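Local coordinates for glucan-binding protein C, GbpC (Streptococcus mutans UA159, PDB 5UQZ), which binds glucan and probably mediates both sucrose-dependent and sucrose-independent adherence of this oral streptococcus as a calcium-binding, cell-wall-anchored surface protein, at residues S160-E165 with D193-T198. Residues are numbered along the deposited sequence; the frame is centred on the assembly and turned at random. Where two conformers were deposited one is given.
Sequences SSTNNE and DKISVT
A side-chain hydroxyl bonds a strand carbonyl where S160 meets K194: OG of S160 donates to the carbonyl O of K194 at 2.8 Å. The setting is the beta-supersandwich of GbpC, near the end of strand 151-160, where the chain passes into a loop beside the antiparallel neighbour 194-204. S196 N gives a 3.2 Å hydrogen bond to S160 O, but from well above the carbonyl plane, and CA of I195 adds a CH···O contact to that same oxygen. One residue on, the S161 amide is too poorly angled to bond to K194 O, whereas the hydroxyl of S160 reaches that acceptor. Its torsion explains how: with chi1 at 67°, OG of S160 sits between its own backbone N and carbonyl carbon, 3.4 Å from CB of S196 and alongside CG of K194. Farther out, a water accepts from K194 N and lies within hydrogen-bonding distance of S161 O, so that the loop stays linked to the start of the neighbouring strand.

T162 closes the other side of the junction. Its methyl CG2 lies 3.7 Å from CA of K194, against the backbone, while OG1 passes CG1 of I195 and bonds to Q185 O. I195 and T162 both also touch T325 of strand 325-329, in the second sheet, which ties this part of the strand to the other layer. Beyond T162 the loop shapes itself: an ST turn, N163 N to S161 OG, which also bonds to S167 O, is followed by an Asx turn, E165 N to N163 OD1. OD2 of D193 accepts from N188 ND2, and a second water bridges the segments, 2.7 Å from that same OD2 and 2.8 Å from O of T162.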
loop_
_atom_site.group_PDB
_atom_site.type_symbol
_atom_site.label_atom_id
_atom_site.label_comp_id
_atom_site.label_asym_id
_atom_site.label_seq_id
_atom_site.Cartn_x
_atom_site.Cartn_y
_atom_site.Cartn_z
ATOM N N SER A 160 3.109 -19.375 3.840
ATOM C CA SER A 160 3.636 -19.917 2.585
ATOM C C SER A 160 4.547 -18.873 1.959
ATOM O O SER A 160 4.456 -17.673 2.288
ATOM C CB SER A 160 2.526 -20.312 1.618
ATOM O OG SER A 160 1.803 -19.160 1.139
ATOM N N SER A 161 5.396 -19.333 1.041
ATOM C CA SER A 161 6.277 -18.438 0.287
ATOM C C SER A 161 6.199 -18.776 -1.203
ATOM O O SER A 161 5.733 -19.860 -1.599
ATOM C CB SER A 161 7.723 -18.622 0.763
ATOM O OG SER A 161 8.550 -17.753 0.046
ATOM N N THR A 162 6.704 -17.848 -2.027
ATOM C CA THR A 162 6.915 -18.083 -3.441
ATOM C C THR A 162 8.253 -18.769 -3.742
ATOM O O THR A 162 8.474 -19.145 -4.904
ATOM C CB THR A 162 6.788 -16.774 -4.224
ATOM O OG1 THR A 162 7.672 -15.829 -3.615
ATOM C CG2 THR A 162 5.382 -16.218 -4.135
ATOM N N ASN A 163 9.144 -18.894 -2.746
ATOM C CA ASN A 163 10.378 -19.614 -2.997
ATOM C C ASN A 163 10.223 -21.078 -2.590
ATOM O O ASN A 163 9.141 -21.527 -2.191
ATOM C CB ASN A 163 11.584 -18.883 -2.383
ATOM C CG ASN A 163 11.680 -18.973 -0.851
ATOM O OD1 ASN A 163 11.068 -19.855 -0.210
ATOM N ND2 ASN A 163 12.447 -18.077 -0.269
ATOM N N ASN A 164 11.296 -21.851 -2.753
ATOM C CA ASN A 164 11.269 -23.276 -2.431
ATOM C C ASN A 164 11.996 -23.576 -1.125
ATOM O O ASN A 164 12.425 -24.701 -0.893
ATOM C CB ASN A 164 11.794 -24.122 -3.589
ATOM C CG ASN A 164 10.786 -24.203 -4.724
ATOM O OD1 ASN A 164 9.595 -24.256 -4.466
ATOM N ND2 ASN A 164 11.261 -24.267 -5.957
ATOM N N GLU A 165 12.116 -22.582 -0.256
ATOM C CA GLU A 165 12.845 -22.706 0.998
ATOM C C GLU A 165 11.960 -22.430 2.207
ATOM O O GLU A 165 12.470 -22.408 3.339
ATOM C CB GLU A 165 14.048 -21.747 1.008
ATOM C CG GLU A 165 14.986 -21.875 -0.195
ATOM C CD GLU A 165 15.985 -20.724 -0.283
ATOM O OE1 GLU A 165 16.513 -20.296 0.767
ATOM O OE2 GLU A 165 16.230 -20.241 -1.402
ATOM N N ASP A 193 1.970 -19.958 -6.551
ATOM C CA ASP A 193 2.459 -19.837 -5.178
ATOM C C ASP A 193 2.216 -18.415 -4.689
ATOM O O ASP A 193 2.004 -17.497 -5.475
ATOM C CB ASP A 193 3.957 -20.154 -5.143
ATOM C CG ASP A 193 4.239 -21.600 -5.560
ATOM O OD1 ASP A 193 3.453 -22.520 -5.208
ATOM O OD2 ASP A 193 5.237 -21.849 -6.261
ATOM N N LYS A 194 2.278 -18.243 -3.368
ATOM C CA LYS A 194 2.043 -16.912 -2.808
ATOM C C LYS A 194 2.856 -16.767 -1.532
ATOM O O LYS A 194 3.164 -17.757 -0.846
ATOM C CB LYS A 194 0.579 -16.671 -2.533
ATOM C CG LYS A 194 -0.058 -17.588 -1.641
ATOM C CD LYS A 194 -1.612 -17.471 -1.807
ATOM C CE LYS A 194 -2.287 -18.406 -0.824
ATOM N NZ LYS A 194 -3.758 -18.220 -0.786
ATOM N N ILE A 195 3.150 -15.513 -1.182
ATOM C CA ILE A 195 3.550 -15.175 0.171
ATOM C C ILE A 195 2.247 -14.897 0.926
ATOM O O ILE A 195 1.410 -14.092 0.469
ATOM C CB ILE A 195 4.464 -13.935 0.179
ATOM C CG1 ILE A 195 5.821 -14.269 -0.454
ATOM C CG2 ILE A 195 4.672 -13.403 1.608
ATOM C CD1 ILE A 195 6.725 -13.061 -0.669
ATOM N N SER A 196 2.082 -15.544 2.079
ATOM C CA SER A 196 0.872 -15.397 2.894
ATOM C C SER A 196 1.319 -15.142 4.324
ATOM O O SER A 196 2.139 -15.906 4.844
ATOM C CB SER A 196 0.089 -16.712 2.854
ATOM O OG SER A 196 -0.959 -16.654 3.811
ATOM N N VAL A 197 0.782 -14.087 4.947
ATOM C CA VAL A 197 1.173 -13.732 6.325
ATOM C C VAL A 197 -0.111 -13.501 7.125
ATOM O O VAL A 197 -0.918 -12.636 6.768
ATOM C CB VAL A 197 2.053 -12.458 6.355
ATOM C CG1 VAL A 197 2.373 -12.053 7.809
ATOM C CG2 VAL A 197 3.354 -12.671 5.603
ATOM N N THR A 198 -0.260 -14.229 8.229
ATOM C CA THR A 198 -1.328 -13.960 9.171
ATOM C C THR A 198 -0.794 -13.036 10.263
ATOM O O THR A 198 0.307 -13.237 10.791
ATOM C CB THR A 198 -1.839 -15.273 9.790
ATOM O OG1 THR A 198 -2.389 -16.092 8.763
ATOM C CG2 THR A 198 -2.905 -15.028 10.856
HETATM O O HOH W 1 2.889 -20.666 -1.860
HETATM O O HOH W 2 6.929 -19.873 -7.062
#